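Local coordinates for protein acidocalcisomal pyrophosphatase (PDB 5C5V) that probably hydrolyses inorganic pyrophosphate to phosphate with the help of magnesium ions, and here holds the pyrophosphate analogue imidodiphosphate, at residues E103-V111 against K178-F188; T217-I228 against G253-S263. All coordinates share one frame; numbering follows the deposited sequence.

Interaction 1 of 2, residues E103-V111 against K178-F188; sequences EMYTPSYRV and KQDIKNGVPRF. With 2PN (imidodiphosphoric acid), chain C.
Arg110 and Lys178 lie side by side and point the same way, an example of two cationic chains in contact, the Arg110 guanidinium and CD packed on the methylenes of Lys178. The Arg110 chain leaves CB with CG beside the backbone N (chi1 -69°) and bends at chi2, which lays the rest of it along Lys178. Arg110 CD lies 3.7 Å from Lys178 CB; NE and CZ also lie against that methylene, which sits over one face of the guanidinium. NH1 turns back to its own loop, donating to Pro107 O and Tyr109 O, both close to the guanidinium plane. Arg110 NH2 lies 3.8 Å from Lys178 CD and forms a salt bridge with Glu172, to which Lys178 NZ adds a long, weak ion pair.

No direct hydrogen bond joins the two segments; water does instead. One water accepts a hydrogen bond from Gln179 N (3.0 Å) and lies 2.7 Å from Tyr109 O. Gln179 OE1 comes to Tyr105 CA at 3.3 Å, while NE2 grips Arg187 O and lies over one face of the Phe188 ring, toward its rim. Tyr105 CD1 touches Phe188 CZ at 3.8 Å. Arg187, salt-bridged to Asp180, binds imidodiphosphate through NH1 and NH2.

The turns leading into strand 110-117 thus rest on strands 177-182 and 185-186 of the sheet that strand 166-168 completes, and Val111 bonds through its backbone to Ile177.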
# COMPACT_ATOMS: atom_id res chain seq x y z
N GLU A 103 28.31 22.53 -15.06
CA GLU A 103 27.89 22.64 -13.66
C GLU A 103 26.39 22.90 -13.54
O GLU A 103 25.84 23.75 -14.24
CB GLU A 103 28.68 23.76 -12.96
CG GLU A 103 28.03 24.27 -11.69
CD GLU A 103 28.70 25.53 -11.15
OE1 GLU A 103 29.71 25.98 -11.74
OE2 GLU A 103 28.22 26.07 -10.12
N MET A 104 25.72 22.17 -12.65
CA MET A 104 24.27 22.21 -12.59
C MET A 104 23.74 23.62 -12.35
O MET A 104 24.31 24.37 -11.57
CB MET A 104 23.75 21.28 -11.49
CG MET A 104 22.26 20.98 -11.62
SD MET A 104 21.75 19.69 -10.46
CE MET A 104 20.01 19.53 -10.84
N TYR A 105 22.64 23.94 -13.03
CA TYR A 105 21.98 25.24 -12.94
C TYR A 105 22.69 26.34 -13.73
O TYR A 105 22.28 27.50 -13.68
CB TYR A 105 21.82 25.68 -11.49
CG TYR A 105 21.08 24.68 -10.64
CD1 TYR A 105 19.85 24.17 -11.05
CD2 TYR A 105 21.61 24.23 -9.44
CE1 TYR A 105 19.16 23.25 -10.28
CE2 TYR A 105 20.93 23.30 -8.66
CZ TYR A 105 19.72 22.82 -9.09
OH TYR A 105 19.05 21.90 -8.31
N THR A 106 23.74 25.97 -14.45
CA THR A 106 24.37 26.88 -15.40
C THR A 106 24.08 26.35 -16.79
O THR A 106 23.65 25.21 -16.93
CB THR A 106 25.88 27.03 -15.19
OG1 THR A 106 26.55 25.85 -15.67
CG2 THR A 106 26.19 27.23 -13.72
N PRO A 107 24.31 27.17 -17.82
CA PRO A 107 23.97 26.76 -19.19
C PRO A 107 24.81 25.60 -19.72
O PRO A 107 24.45 25.03 -20.75
CB PRO A 107 24.25 28.03 -20.00
CG PRO A 107 24.22 29.15 -19.01
CD PRO A 107 24.77 28.56 -17.75
N SER A 108 25.90 25.26 -19.04
CA SER A 108 26.81 24.23 -19.56
C SER A 108 26.37 22.83 -19.15
O SER A 108 26.79 21.84 -19.74
CB SER A 108 28.24 24.49 -19.08
OG SER A 108 28.33 24.34 -17.67
N TYR A 109 25.51 22.76 -18.14
CA TYR A 109 25.09 21.48 -17.60
C TYR A 109 24.38 20.60 -18.63
O TYR A 109 23.49 21.05 -19.35
CB TYR A 109 24.17 21.71 -16.41
CG TYR A 109 23.76 20.46 -15.68
CD1 TYR A 109 24.67 19.75 -14.91
CD2 TYR A 109 22.45 20.00 -15.75
CE1 TYR A 109 24.29 18.61 -14.23
CE2 TYR A 109 22.05 18.86 -15.06
CZ TYR A 109 22.97 18.16 -14.31
OH TYR A 109 22.58 17.03 -13.64
N ARG A 110 24.79 19.34 -18.70
CA ARG A 110 24.18 18.35 -19.59
C ARG A 110 24.06 17.01 -18.88
O ARG A 110 24.90 16.65 -18.06
CB ARG A 110 25.00 18.18 -20.89
CG ARG A 110 24.98 19.37 -21.84
CD ARG A 110 23.60 19.59 -22.43
NE ARG A 110 23.58 20.68 -23.40
CZ ARG A 110 23.66 21.97 -23.09
NH1 ARG A 110 23.76 22.33 -21.81
NH2 ARG A 110 23.63 22.89 -24.04
N VAL A 111 22.98 16.29 -19.18
CA VAL A 111 22.87 14.90 -18.76
C VAL A 111 22.94 14.00 -19.99
O VAL A 111 22.05 14.02 -20.83
CB VAL A 111 21.57 14.62 -18.00
CG1 VAL A 111 21.57 13.19 -17.53
CG2 VAL A 111 21.41 15.59 -16.82
N LYS A 178 19.21 19.14 -20.92
CA LYS A 178 19.76 20.42 -20.52
C LYS A 178 18.70 21.26 -19.82
O LYS A 178 17.51 20.91 -19.79
CB LYS A 178 20.31 21.17 -21.73
CG LYS A 178 19.24 21.73 -22.64
CD LYS A 178 19.87 22.46 -23.82
CE LYS A 178 18.86 23.31 -24.57
NZ LYS A 178 19.51 24.52 -25.16
N GLN A 179 19.14 22.37 -19.23
CA GLN A 179 18.18 23.31 -18.68
C GLN A 179 17.74 24.26 -19.79
O GLN A 179 18.57 24.83 -20.51
CB GLN A 179 18.77 24.07 -17.49
CG GLN A 179 17.71 24.81 -16.69
CD GLN A 179 18.20 25.28 -15.33
OE1 GLN A 179 19.33 24.99 -14.93
NE2 GLN A 179 17.35 26.02 -14.63
N ASP A 180 16.43 24.39 -19.95
CA ASP A 180 15.87 25.35 -20.89
C ASP A 180 16.35 26.76 -20.55
O ASP A 180 16.65 27.07 -19.39
CB ASP A 180 14.35 25.26 -20.86
CG ASP A 180 13.70 25.99 -22.01
OD1 ASP A 180 14.40 26.32 -23.00
OD2 ASP A 180 12.48 26.23 -21.93
N ILE A 181 16.46 27.60 -21.57
CA ILE A 181 16.90 28.99 -21.42
C ILE A 181 15.74 29.95 -21.65
O ILE A 181 15.09 29.93 -22.70
CB ILE A 181 18.04 29.33 -22.43
CG1 ILE A 181 19.23 28.38 -22.28
CG2 ILE A 181 18.46 30.80 -22.27
CD1 ILE A 181 19.93 28.47 -20.93
N LYS A 182 15.45 30.80 -20.66
CA LYS A 182 14.40 31.78 -20.84
C LYS A 182 14.89 33.16 -20.43
O LYS A 182 15.40 33.33 -19.32
CB LYS A 182 13.14 31.40 -20.05
CG LYS A 182 12.00 32.36 -20.27
CD LYS A 182 10.68 31.85 -19.71
CE LYS A 182 9.59 32.91 -19.89
NZ LYS A 182 9.53 33.39 -21.29
N ASN A 183 14.73 34.13 -21.32
CA ASN A 183 15.21 35.49 -21.08
C ASN A 183 16.72 35.51 -20.85
O ASN A 183 17.21 36.27 -20.01
CB ASN A 183 14.50 36.14 -19.88
CG ASN A 183 13.02 36.31 -20.10
OD1 ASN A 183 12.57 36.51 -21.23
ND2 ASN A 183 12.24 36.26 -19.02
N GLY A 184 17.44 34.65 -21.56
CA GLY A 184 18.89 34.66 -21.49
C GLY A 184 19.51 33.89 -20.33
O GLY A 184 20.71 33.60 -20.37
N VAL A 185 18.73 33.58 -19.30
CA VAL A 185 19.22 32.81 -18.16
C VAL A 185 18.61 31.41 -18.09
O VAL A 185 17.54 31.17 -18.66
CB VAL A 185 18.92 33.55 -16.84
CG1 VAL A 185 19.60 34.90 -16.83
CG2 VAL A 185 17.42 33.72 -16.66
N PRO A 186 19.28 30.47 -17.39
CA PRO A 186 18.68 29.15 -17.17
C PRO A 186 17.29 29.27 -16.53
O PRO A 186 17.12 30.01 -15.56
CB PRO A 186 19.68 28.46 -16.24
CG PRO A 186 20.99 29.12 -16.56
CD PRO A 186 20.65 30.55 -16.85
N ARG A 187 16.30 28.57 -17.08
CA ARG A 187 14.90 28.77 -16.71
C ARG A 187 14.46 28.03 -15.44
O ARG A 187 14.66 26.82 -15.30
CB ARG A 187 14.00 28.36 -17.88
CG ARG A 187 12.51 28.37 -17.62
CD ARG A 187 11.77 27.79 -18.83
NE ARG A 187 10.32 27.73 -18.65
CZ ARG A 187 9.50 26.99 -19.39
NH1 ARG A 187 9.97 26.21 -20.36
NH2 ARG A 187 8.19 27.02 -19.15
N PHE A 188 13.86 28.77 -14.51
CA PHE A 188 13.18 28.19 -13.36
C PHE A 188 11.72 28.59 -13.43
O PHE A 188 11.42 29.71 -13.82
CB PHE A 188 13.78 28.66 -12.04
CG PHE A 188 15.20 28.22 -11.82
CD1 PHE A 188 15.49 27.12 -11.03
CD2 PHE A 188 16.25 28.92 -12.40
CE1 PHE A 188 16.78 26.71 -10.83
CE2 PHE A 188 17.55 28.52 -12.19
CZ PHE A 188 17.82 27.42 -11.40
P1 2PN C . 6.91 24.31 -21.62
O1 2PN C . 8.26 24.83 -22.19
O2 2PN C . 5.81 24.57 -22.68
O3 2PN C . 6.64 24.99 -20.25
N1 2PN C . 7.05 22.71 -21.32
P2 2PN C . 7.16 21.55 -22.46
O4 2PN C . 8.32 21.87 -23.47
O5 2PN C . 5.85 21.54 -23.22
O6 2PN C . 7.40 20.24 -21.84
O HOH W 1 21.63 23.72 -15.69
O HOH W 2 21.94 23.26 -18.86
O HOH W 3 21.30 25.08 -20.84

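Interaction 2 of 2, residues T217-I228 against G253-S263; sequences TGDNDPVDAVEI and GKMDWKVVCIS. With MG (magnesium ion), chain E; MG (magnesium ion), chain D; MG (magnesium ion), chain G; 2PN (imidodiphosphoric acid), chain C.
Asp219, Asp224 and Asp256 converge on one magnesium ion in the active site of this family I pyrophosphatase, whose core is a beta barrel. Asp219, Asp221 and Asp224 belong to the DxDxxD signature of the family; Asp256 comes from the neighbouring strand region. The central ion takes Asp219 OD1, Asp224 OD2 and Asp256 OD1, with one imidodiphosphate oxygen and two waters completing six ligands. The metal draws acidic oxygens together, so that Asp219 OD1 stands only 2.8 Å from Asp256 OD1. Two carboxylates bridge: Asp224 OD1 holds a second magnesium at 2.0 Å, and Asp256 OD2 a third, which Asp251 also helps to bind.

Lys258 supplies a second shell. Its doubly bent chain carries Lys258 NZ into a salt bridge with Asp224 OD2 (3.1 Å), met from the anti side but tilted from the carboxylate plane, into a weaker one with Asp256 OD2, and to Asp256 O, a placement that probably offsets some of the negative charge.

Beyond the metals the chains become parallel neighbours, strands 224-227 and 258-263 running 30° apart. Val226 N donates to Val259 O (2.7 Å), and Val226 O receives Cys261 N. At the far end the bend of Glu227 at chi2 (-79°) brings Glu227 OE2 to Ser263 N (2.8 Å), also from the anti side; Gly229 N binds the same oxygen, and Asn197 holds OE1. Apolar packing completes the contact: Val226 and Ile228 meet helix 285-295, and Ile228 CG2 rests 4.0 Å from Val260 CG1.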
# COMPACT_ATOMS: atom_id res chain seq x y z
N THR A 217 -1.21 22.52 -34.72
CA THR A 217 -0.16 21.51 -34.85
C THR A 217 0.50 21.33 -33.48
O THR A 217 0.11 22.00 -32.52
CB THR A 217 0.88 21.90 -35.91
OG1 THR A 217 1.49 23.14 -35.54
CG2 THR A 217 0.21 22.08 -37.27
N GLY A 218 1.48 20.43 -33.39
CA GLY A 218 2.10 20.09 -32.11
C GLY A 218 3.20 21.04 -31.68
O GLY A 218 3.65 21.87 -32.46
N ASP A 219 3.66 20.90 -30.44
CA ASP A 219 4.63 21.85 -29.91
C ASP A 219 6.07 21.45 -30.22
O ASP A 219 7.01 21.98 -29.64
CB ASP A 219 4.43 22.03 -28.38
CG ASP A 219 5.10 20.93 -27.55
OD1 ASP A 219 5.47 21.24 -26.40
OD2 ASP A 219 5.28 19.78 -28.04
N ASN A 220 6.23 20.50 -31.15
CA ASN A 220 7.54 20.14 -31.69
C ASN A 220 8.47 19.44 -30.69
O ASN A 220 9.68 19.45 -30.86
CB ASN A 220 8.24 21.40 -32.24
CG ASN A 220 9.32 21.08 -33.26
OD1 ASN A 220 9.23 20.08 -33.99
ND2 ASN A 220 10.33 21.94 -33.35
N ASP A 221 7.90 18.82 -29.67
CA ASP A 221 8.64 18.17 -28.59
C ASP A 221 8.13 16.76 -28.37
O ASP A 221 7.05 16.41 -28.82
CB ASP A 221 8.51 18.96 -27.27
CG ASP A 221 9.68 19.88 -27.00
OD1 ASP A 221 10.84 19.51 -27.28
OD2 ASP A 221 9.47 20.99 -26.47
N PRO A 222 8.91 15.93 -27.66
CA PRO A 222 8.34 14.65 -27.23
C PRO A 222 7.06 14.86 -26.42
O PRO A 222 6.89 15.92 -25.82
CB PRO A 222 9.45 14.05 -26.36
CG PRO A 222 10.68 14.71 -26.82
CD PRO A 222 10.31 16.09 -27.22
N VAL A 223 6.18 13.87 -26.41
CA VAL A 223 4.96 13.93 -25.62
C VAL A 223 5.26 14.06 -24.12
O VAL A 223 6.12 13.36 -23.57
CB VAL A 223 4.08 12.68 -25.87
CG1 VAL A 223 2.89 12.62 -24.90
CG2 VAL A 223 3.60 12.65 -27.31
N ASP A 224 4.55 14.98 -23.47
CA ASP A 224 4.79 15.31 -22.07
C ASP A 224 4.02 14.39 -21.14
O ASP A 224 2.89 14.02 -21.41
CB ASP A 224 4.41 16.77 -21.81
CG ASP A 224 5.30 17.76 -22.57
OD1 ASP A 224 6.52 17.53 -22.65
OD2 ASP A 224 4.76 18.75 -23.09
N ALA A 225 4.64 14.04 -20.02
CA ALA A 225 4.02 13.15 -19.05
C ALA A 225 4.12 13.69 -17.62
O ALA A 225 5.13 14.27 -17.22
CB ALA A 225 4.65 11.76 -19.13
N VAL A 226 3.05 13.50 -16.86
CA VAL A 226 3.05 13.84 -15.44
C VAL A 226 2.91 12.55 -14.64
O VAL A 226 1.90 11.86 -14.74
CB VAL A 226 1.89 14.80 -15.09
CG1 VAL A 226 2.12 15.41 -13.72
CG2 VAL A 226 1.78 15.88 -16.14
N GLU A 227 3.93 12.21 -13.87
CA GLU A 227 3.85 10.98 -13.08
C GLU A 227 3.42 11.30 -11.63
O GLU A 227 4.09 12.05 -10.92
CB GLU A 227 5.20 10.26 -13.11
CG GLU A 227 5.17 8.85 -12.56
CD GLU A 227 5.19 8.81 -11.04
OE1 GLU A 227 5.86 9.67 -10.43
OE2 GLU A 227 4.54 7.91 -10.46
N ILE A 228 2.30 10.73 -11.20
CA ILE A 228 1.63 11.22 -9.98
C ILE A 228 1.92 10.39 -8.74
O ILE A 228 1.30 10.58 -7.71
CB ILE A 228 0.11 11.28 -10.18
CG1 ILE A 228 -0.45 9.88 -10.38
CG2 ILE A 228 -0.25 12.18 -11.36
CD1 ILE A 228 -1.93 9.85 -10.72
N GLY A 253 -0.70 28.08 -28.80
CA GLY A 253 -1.15 27.72 -30.14
C GLY A 253 -0.69 26.36 -30.65
O GLY A 253 -0.95 26.03 -31.80
N LYS A 254 -0.02 25.56 -29.81
CA LYS A 254 0.44 24.24 -30.24
C LYS A 254 -0.20 23.14 -29.39
O LYS A 254 -0.43 23.33 -28.20
CB LYS A 254 1.96 24.11 -30.11
CG LYS A 254 2.80 25.32 -30.45
CD LYS A 254 2.75 25.74 -31.88
CE LYS A 254 3.65 26.97 -32.05
NZ LYS A 254 5.03 26.72 -31.52
N MET A 255 -0.48 21.98 -30.00
CA MET A 255 -0.99 20.83 -29.25
C MET A 255 0.08 20.36 -28.27
O MET A 255 1.24 20.18 -28.63
CB MET A 255 -1.41 19.69 -30.18
CG MET A 255 -2.37 18.69 -29.54
SD MET A 255 -4.03 19.39 -29.30
CE MET A 255 -4.32 18.97 -27.58
N ASP A 256 -0.30 20.18 -27.02
CA ASP A 256 0.68 19.92 -25.98
C ASP A 256 0.09 18.99 -24.94
O ASP A 256 0.03 19.32 -23.75
CB ASP A 256 1.14 21.23 -25.37
CG ASP A 256 2.51 21.15 -24.76
OD1 ASP A 256 3.23 20.17 -25.05
OD2 ASP A 256 2.87 22.07 -23.99
N TRP A 257 -0.35 17.82 -25.40
CA TRP A 257 -0.93 16.78 -24.55
C TRP A 257 -0.13 16.60 -23.29
O TRP A 257 1.10 16.60 -23.33
CB TRP A 257 -0.99 15.43 -25.27
CG TRP A 257 -1.79 15.39 -26.52
CD1 TRP A 257 -1.31 15.33 -27.80
CD2 TRP A 257 -3.22 15.37 -26.63
NE1 TRP A 257 -2.35 15.28 -28.70
CE2 TRP A 257 -3.53 15.30 -28.01
CE3 TRP A 257 -4.27 15.41 -25.70
CZ2 TRP A 257 -4.84 15.27 -28.48
CZ3 TRP A 257 -5.57 15.37 -26.17
CH2 TRP A 257 -5.85 15.30 -27.55
N LYS A 258 -0.83 16.41 -22.18
CA LYS A 258 -0.20 16.10 -20.91
C LYS A 258 -0.72 14.77 -20.41
O LYS A 258 -1.85 14.68 -19.92
CB LYS A 258 -0.46 17.21 -19.89
CG LYS A 258 0.17 18.55 -20.24
CD LYS A 258 1.66 18.56 -19.97
CE LYS A 258 2.27 19.91 -20.32
NZ LYS A 258 2.26 20.15 -21.79
N VAL A 259 0.09 13.73 -20.57
CA VAL A 259 -0.33 12.40 -20.18
C VAL A 259 -0.19 12.22 -18.67
O VAL A 259 0.85 12.54 -18.09
CB VAL A 259 0.47 11.30 -20.91
CG1 VAL A 259 0.08 9.91 -20.39
CG2 VAL A 259 0.23 11.38 -22.41
N VAL A 260 -1.25 11.72 -18.04
CA VAL A 260 -1.23 11.39 -16.63
C VAL A 260 -0.85 9.94 -16.50
O VAL A 260 -1.47 9.07 -17.11
CB VAL A 260 -2.60 11.63 -15.93
CG1 VAL A 260 -2.53 11.22 -14.46
CG2 VAL A 260 -3.03 13.09 -16.05
N CYS A 261 0.19 9.66 -15.71
CA CYS A 261 0.64 8.28 -15.57
C CYS A 261 1.11 8.04 -14.15
O CYS A 261 1.28 8.98 -13.38
CB CYS A 261 1.77 7.98 -16.56
SG CYS A 261 3.27 8.96 -16.27
N ILE A 262 1.33 6.78 -13.82
CA ILE A 262 1.87 6.47 -12.50
C ILE A 262 2.88 5.34 -12.55
O ILE A 262 2.70 4.36 -13.27
CB ILE A 262 0.76 6.10 -11.49
CG1 ILE A 262 1.36 5.90 -10.10
CG2 ILE A 262 -0.01 4.86 -11.94
CD1 ILE A 262 0.34 5.76 -9.01
N SER A 263 3.94 5.50 -11.78
CA SER A 263 5.01 4.52 -11.68
C SER A 263 4.50 3.13 -11.32
O SER A 263 3.72 2.95 -10.39
CB SER A 263 6.02 4.97 -10.62
OG SER A 263 6.88 3.90 -10.28
MG MG E . 5.20 20.06 -24.54
MG MG D . 4.32 23.26 -23.31
MG MG G . 7.88 18.91 -23.07
P1 2PN C . 6.91 24.31 -21.62
O1 2PN C . 8.26 24.83 -22.19
O2 2PN C . 5.81 24.57 -22.68
O3 2PN C . 6.64 24.99 -20.25
N1 2PN C . 7.05 22.71 -21.32
P2 2PN C . 7.16 21.55 -22.46
O4 2PN C . 8.32 21.87 -23.47
O5 2PN C . 5.85 21.54 -23.22
O6 2PN C . 7.40 20.24 -21.84
O HOH W 4 7.02 24.76 -30.96
O HOH W 5 5.02 23.70 -25.39
O HOH W 6 5.25 18.26 -25.81
O HOH W 7 7.12 19.91 -24.68
O HOH W 8 8.69 17.19 -24.41
O HOH W 9 3.91 22.84 -21.31

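In the fold
The two contacts illustrate how chemistry follows place in a fold. Interaction 1 lies at the surface and brings together two small antiparallel sheets, with waters and aliphatic or ring contacts in place of direct hydrogen bonds. Interaction 2 is buried within the large mixed sheet, where a short parallel ladder adjoins a cluster of metal-bound carboxylates. They share no strand and their nearest atoms are about 8 Å apart, yet both reach the same imidodiphosphate: segment 178-188 offers a guanidinium directly to its phosphoryl oxygens, whereas 217-228 and 253-263 act through magnesium.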